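Local coordinates for protein nicotinate phosphoribosyltransferase (Vibrio cholerae, PDB 4HL7) that probably catalyses the ATP-dependent formation of nicotinate beta-D-ribonucleotide from nicotinate and 5-phospho-alpha-D-ribose 1-diphosphate, a step of NAD biosynthesis, at residues Ala149-Pro152 with Ala153-Leu157; Leu271-Asp274 with Ala275-Asp279. All blocks are in the same frame, centred on the assembly; numbering follows the deposited sequence.

Contact 1. Residues Ala149-Pro152 with Ala153-Leu157; sequences AEVP and ADLPL
L155 lays its CD2 methyl against the ring of P152, 4.2 Å from CD, and the same methyl comes within 4.3 Å of V151 CG1. With its CG anti to the backbone N (chi1 -175°), the leucine chain runs back over the residues that precede it. The two apolar contacts are loose, and the firmer link is a backbone one. P152 to L155 form a type I beta turn, with A153 and D154 at its corners, and L155 N donates to P152 O over 2.9 Å with an N-H...O angle of 159°. The donor stands above the carbonyl plane, 51° out of it, so the bond does not lie on a lone pair. The beta carbon of L155 packs against the same oxygen, P152 O to L155 CB being 3.3 Å. D154 brings OD1 to 4.0 Å from P152 CB, a grazing contact.

The turn leads from the loop after helix 131-147 into helix 155-174. W360, from a loop, touches both P152 and L155, while P156 rests on V194 of helix 192-205. Four residues on from P152, the ring of P156 comes up to the same oxygen, with P152 O to P156 CD at 3.6 Å. The nitrogen of P156, being part of the proline ring, carries no hydrogen to give. The chemistry therefore implies that the turn's i to i+3 bond to L155 is the hydrogen bond this carbonyl receives from 153-157, and that P156 meets it through carbon.

Contact 2. Residues Leu271-Asp274 with Ala275-Asp279; sequences LTID and AFLND
T272 O accepts from F276 N at 2.9 Å and I273 O from L277 N at 2.8 Å, each bond running nearly along its carbonyl direction, as befits the first turn of an alpha helix. T272 is the N-cap of helix 273-279. Its OG1, placed between the backbone N and the carbonyl carbon (chi1 60°), takes the N-H of A275 at 3.2 Å with an angle of 168°, so an amide that has no helical carbonyl before it is satisfied. Before the cap, L271 sets its CB 3.9 Å from A275 CB, and F410 covers both residues. On another side of the helix, I273 extends with CG1 anti to its N, which carries CD1 obliquely across L277 to 4.1 Å from CG; the same methyl approaches the F276 ring more distantly. M305 of helix 298-311 touches I273 and L277, while D390 accepts the I273 N-H through OD1. The M305 contacts pack the helix against helix 298-311, an arrangement consistent with a domain of the TIM-barrel type. At the outer face, D274 O receives both N278 N, at 3.1 Å, and a water 2.9 Å away.

Along the chain, contact 1 comes first and is complete well before contact 2 opens; the two are in series and neither nests nor crosses. At 149-157 a short connection ends in a turn that joins helix 131-147 to helix 155-174. The chain then runs through strands of the parallel sheet to 265-267, an outermost strand, before 271-279 starts the next helix. Neither contact closes a long loop, since each is confined to consecutive residues. The centres of contact 1 and contact 2 are about 44 Å apart, on opposite sides of the chain's centre. Both mark helix beginnings, contact 1 against helix 192-205 and contact 2 against helices 247-258 and 298-311.

Contact 1. Residues Ala149-Pro152 with Ala153-Leu157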
ATOM      1  N   ALA A 149     -12.071 -22.203   3.843  1.00 28.69           N
ATOM      2  CA  ALA A 149     -12.807 -22.564   2.646  1.00 30.30           C
ATOM      3  C   ALA A 149     -14.307 -22.721   2.935  1.00 32.03           C
ATOM      4  O   ALA A 149     -15.146 -22.527   2.053  1.00 32.30           O
ATOM      5  CB  ALA A 149     -12.203 -23.837   2.036  1.00 29.87           C
ATOM      6  N   GLU A 150     -14.665 -22.974   4.189  1.00 32.66           N
ATOM      7  CA  GLU A 150     -16.090 -23.208   4.518  1.00 34.65           C
ATOM      8  C   GLU A 150     -16.898 -21.926   4.886  1.00 32.34           C
ATOM      9  O   GLU A 150     -18.116 -21.981   5.197  1.00 30.28           O
ATOM     10  CB  GLU A 150     -16.225 -24.359   5.552  1.00 38.65           C
ATOM     11  CG  GLU A 150     -15.643 -24.083   6.955  1.00 44.47           C
ATOM     12  CD  GLU A 150     -14.210 -23.481   6.996  1.00 50.77           C
ATOM     13  OE1 GLU A 150     -13.307 -23.885   6.201  1.00 50.34           O
ATOM     14  OE2 GLU A 150     -13.973 -22.603   7.855  1.00 48.99           O
ATOM     15  N   VAL A 151     -16.250 -20.771   4.835  1.00 30.61           N
ATOM     16  CA  VAL A 151     -16.965 -19.517   5.087  1.00 29.51           C
ATOM     17  C   VAL A 151     -18.216 -19.470   4.200  1.00 31.49           C
ATOM     18  O   VAL A 151     -18.115 -19.702   3.024  1.00 33.91           O
ATOM     19  CB  VAL A 151     -16.070 -18.291   4.810  1.00 26.95           C
ATOM     20  CG1 VAL A 151     -16.878 -17.003   4.852  1.00 26.61           C
ATOM     21  CG2 VAL A 151     -14.922 -18.271   5.803  1.00 25.06           C
ATOM     22  N   PRO A 152     -19.396 -19.150   4.766  1.00 31.84           N
ATOM     23  CA  PRO A 152     -20.582 -19.019   3.884  1.00 32.61           C
ATOM     24  C   PRO A 152     -20.364 -17.982   2.760  1.00 32.45           C
ATOM     25  O   PRO A 152     -19.982 -16.837   3.020  1.00 29.36           O
ATOM     26  CB  PRO A 152     -21.675 -18.528   4.832  1.00 30.82           C
ATOM     27  CG  PRO A 152     -21.191 -18.901   6.192  1.00 32.27           C
ATOM     28  CD  PRO A 152     -19.692 -18.710   6.137  1.00 32.09           C
ATOM     29  N   ALA A 153     -20.642 -18.371   1.519  1.00 34.33           N
ATOM     30  CA  ALA A 153     -20.258 -17.503   0.398  1.00 34.23           C
ATOM     31  C   ALA A 153     -20.975 -16.138   0.417  1.00 32.92           C
ATOM     32  O   ALA A 153     -20.432 -15.167  -0.060  1.00 31.70           O
ATOM     33  CB  ALA A 153     -20.425 -18.213  -0.941  1.00 33.96           C
ATOM     34  N   ASP A 154     -22.156 -16.059   1.030  1.00 31.53           N
ATOM     35  CA  ASP A 154     -22.817 -14.764   1.096  1.00 34.38           C
ATOM     36  C   ASP A 154     -22.427 -13.893   2.298  1.00 30.14           C
ATOM     37  O   ASP A 154     -22.875 -12.774   2.404  1.00 30.84           O
ATOM     38  CB  ASP A 154     -24.335 -14.916   1.012  1.00 42.79           C
ATOM     39  CG  ASP A 154     -24.893 -15.876   2.043  1.00 49.40           C
ATOM     40  OD1 ASP A 154     -24.279 -16.056   3.124  1.00 50.68           O
ATOM     41  OD2 ASP A 154     -25.967 -16.453   1.770  1.00 56.64           O
ATOM     42  N   LEU A 155     -21.607 -14.419   3.198  1.00 28.47           N
ATOM     43  CA  LEU A 155     -21.206 -13.644   4.397  1.00 26.38           C
ATOM     44  C   LEU A 155     -20.478 -12.331   4.116  1.00 25.44           C
ATOM     45  O   LEU A 155     -20.828 -11.320   4.683  1.00 23.22           O
ATOM     46  CB  LEU A 155     -20.391 -14.499   5.373  1.00 26.54           C
ATOM     47  CG  LEU A 155     -20.041 -13.800   6.702  1.00 27.47           C
ATOM     48  CD1 LEU A 155     -21.302 -13.347   7.456  1.00 26.96           C
ATOM     49  CD2 LEU A 155     -19.268 -14.764   7.569  1.00 29.35           C
ATOM     50  N   PRO A 156     -19.435 -12.333   3.236  1.00 25.35           N
ATOM     51  CA  PRO A 156     -18.728 -11.079   3.086  1.00 24.46           C
ATOM     52  C   PRO A 156     -19.647  -9.954   2.619  1.00 23.16           C
ATOM     53  O   PRO A 156     -19.557  -8.836   3.139  1.00 23.89           O
ATOM     54  CB  PRO A 156     -17.632 -11.394   2.027  1.00 24.33           C
ATOM     55  CG  PRO A 156     -17.488 -12.886   2.084  1.00 24.70           C
ATOM     56  CD  PRO A 156     -18.828 -13.431   2.468  1.00 24.33           C
ATOM     57  N   LEU A 157     -20.571 -10.229   1.695  1.00 24.96           N
ATOM     58  CA  LEU A 157     -21.442  -9.142   1.261  1.00 25.26           C
ATOM     59  C   LEU A 157     -22.523  -8.790   2.311  1.00 26.35           C
ATOM     60  O   LEU A 157     -22.926  -7.615   2.398  1.00 27.62           O
ATOM     61  CB  LEU A 157     -22.081  -9.428  -0.101  1.00 27.82           C
ATOM     62  CG  LEU A 157     -21.210  -9.227  -1.340  1.00 30.39           C
ATOM     63  CD1 LEU A 157     -22.042  -9.594  -2.580  1.00 32.34           C
ATOM     64  CD2 LEU A 157     -20.667  -7.795  -1.414  1.00 32.34           C
TER

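Contact 2. Residues Leu271-Asp274 with Ala275-Asp279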
ATOM      1  N   LEU A 271      10.057   9.168   7.522  1.00 16.73           N
ATOM      2  CA  LEU A 271      10.955   9.572   8.585  1.00 16.82           C
ATOM      3  C   LEU A 271      10.079  10.060   9.742  1.00 20.82           C
ATOM      4  O   LEU A 271       9.564   9.210  10.489  1.00 24.25           O
ATOM      5  CB  LEU A 271      11.914  10.682   8.092  1.00 16.49           C
ATOM      6  CG  LEU A 271      12.739  10.163   6.891  1.00 16.52           C
ATOM      7  CD1 LEU A 271      13.517  11.285   6.254  1.00 15.70           C
ATOM      8  CD2 LEU A 271      13.750   9.095   7.359  1.00 19.61           C
ATOM      9  N   THR A 272       9.893  11.382   9.899  1.00 16.31           N
ATOM     10  CA  THR A 272       8.898  11.871  10.902  1.00 17.82           C
ATOM     11  C   THR A 272       8.152  13.064  10.283  1.00 18.09           C
ATOM     12  O   THR A 272       8.629  13.677   9.335  1.00 15.54           O
ATOM     13  CB  THR A 272       9.512  12.345  12.174  1.00 18.17           C
ATOM     14  OG1 THR A 272      10.404  13.439  11.890  1.00 20.17           O
ATOM     15  CG2 THR A 272      10.260  11.158  12.937  1.00 20.89           C
ATOM     16  N   ILE A 273       7.056  13.475  10.912  1.00 17.06           N
ATOM     17  CA  ILE A 273       6.340  14.660  10.414  1.00 16.97           C
ATOM     18  C   ILE A 273       7.240  15.898  10.436  1.00 16.55           C
ATOM     19  O   ILE A 273       7.237  16.679   9.447  1.00 16.39           O
ATOM     20  CB  ILE A 273       5.017  14.892  11.171  1.00 20.45           C
ATOM     21  CG1 ILE A 273       4.143  15.987  10.497  1.00 19.65           C
ATOM     22  CG2 ILE A 273       5.290  15.240  12.627  1.00 22.61           C
ATOM     23  CD1 ILE A 273       3.881  15.784   9.029  1.00 19.74           C
ATOM     24  N   ASP A 274       8.071  16.069  11.456  1.00 16.95           N
ATOM     25  CA  ASP A 274       8.978  17.246  11.417  1.00 19.12           C
ATOM     26  C   ASP A 274       9.951  17.205  10.278  1.00 17.83           C
ATOM     27  O   ASP A 274      10.237  18.245   9.690  1.00 17.82           O
ATOM     28  CB  ASP A 274       9.741  17.466  12.728  1.00 26.16           C
ATOM     29  CG  ASP A 274       8.804  17.654  13.904  1.00 35.54           C
ATOM     30  OD1 ASP A 274       7.993  18.592  13.884  1.00 39.11           O
ATOM     31  OD2 ASP A 274       8.810  16.787  14.794  1.00 44.75           O
ATOM     32  N   ALA A 275      10.535  16.032   9.976  1.00 16.37           N
ATOM     33  CA  ALA A 275      11.455  15.924   8.801  1.00 16.33           C
ATOM     34  C   ALA A 275      10.725  16.205   7.521  1.00 16.65           C
ATOM     35  O   ALA A 275      11.262  16.857   6.620  1.00 16.70           O
ATOM     36  CB  ALA A 275      12.075  14.510   8.726  1.00 16.12           C
ATOM     37  N   PHE A 276       9.511  15.665   7.402  1.00 14.56           N
ATOM     38  CA  PHE A 276       8.701  15.914   6.210  1.00 15.24           C
ATOM     39  C   PHE A 276       8.411  17.410   6.062  1.00 15.22           C
ATOM     40  O   PHE A 276       8.637  17.992   4.993  1.00 14.69           O
ATOM     41  CB  PHE A 276       7.380  15.188   6.281  1.00 13.93           C
ATOM     42  CG  PHE A 276       6.559  15.393   5.039  1.00 15.34           C
ATOM     43  CD1 PHE A 276       6.865  14.711   3.849  1.00 14.54           C
ATOM     44  CD2 PHE A 276       5.588  16.335   5.037  1.00 14.20           C
ATOM     45  CE1 PHE A 276       6.136  14.975   2.684  1.00 13.52           C
ATOM     46  CE2 PHE A 276       4.844  16.604   3.890  1.00 15.76           C
ATOM     47  CZ  PHE A 276       5.114  15.916   2.717  1.00 14.44           C
ATOM     48  N   LEU A 277       7.993  18.062   7.148  1.00 15.28           N
ATOM     49  CA  LEU A 277       7.674  19.513   7.025  1.00 17.01           C
ATOM     50  C   LEU A 277       8.892  20.317   6.651  1.00 15.62           C
ATOM     51  O   LEU A 277       8.776  21.281   5.912  1.00 17.15           O
ATOM     52  CB  LEU A 277       7.060  20.035   8.339  1.00 18.08           C
ATOM     53  CG  LEU A 277       5.663  19.409   8.598  1.00 19.83           C
ATOM     54  CD1 LEU A 277       5.060  20.059   9.835  1.00 25.12           C
ATOM     55  CD2 LEU A 277       4.706  19.498   7.418  1.00 21.27           C
ATOM     56  N   ASN A 278      10.066  19.924   7.135  1.00 16.77           N
ATOM     57  CA  ASN A 278      11.283  20.636   6.767  1.00 19.32           C
ATOM     58  C   ASN A 278      11.677  20.465   5.322  1.00 20.03           C
ATOM     59  O   ASN A 278      12.354  21.334   4.755  1.00 20.15           O
ATOM     60  CB  ASN A 278      12.479  20.225   7.635  1.00 22.56           C
ATOM     61  CG  ASN A 278      12.356  20.741   9.037  1.00 33.85           C
ATOM     62  OD1 ASN A 278      11.569  21.675   9.298  1.00 37.98           O
ATOM     63  ND2 ASN A 278      13.124  20.142   9.970  1.00 34.26           N
ATOM     64  N   ASP A 279      11.253  19.368   4.707  1.00 16.42           N
ATOM     65  CA  ASP A 279      11.567  19.156   3.281  1.00 17.52           C
ATOM     66  C   ASP A 279      10.507  19.708   2.332  1.00 15.96           C
ATOM     67  O   ASP A 279      10.799  20.017   1.169  1.00 17.19           O
ATOM     68  CB  ASP A 279      11.780  17.624   2.997  1.00 17.69           C
ATOM     69  CG  ASP A 279      13.126  17.108   3.538  1.00 20.11           C
ATOM     70  OD1 ASP A 279      14.097  17.898   3.746  1.00 20.82           O
ATOM     71  OD2 ASP A 279      13.211  15.909   3.785  1.00 21.46           O
TER
HETATM   72  O   HOH W   1       9.721  20.956  10.721  1.00 40.59           O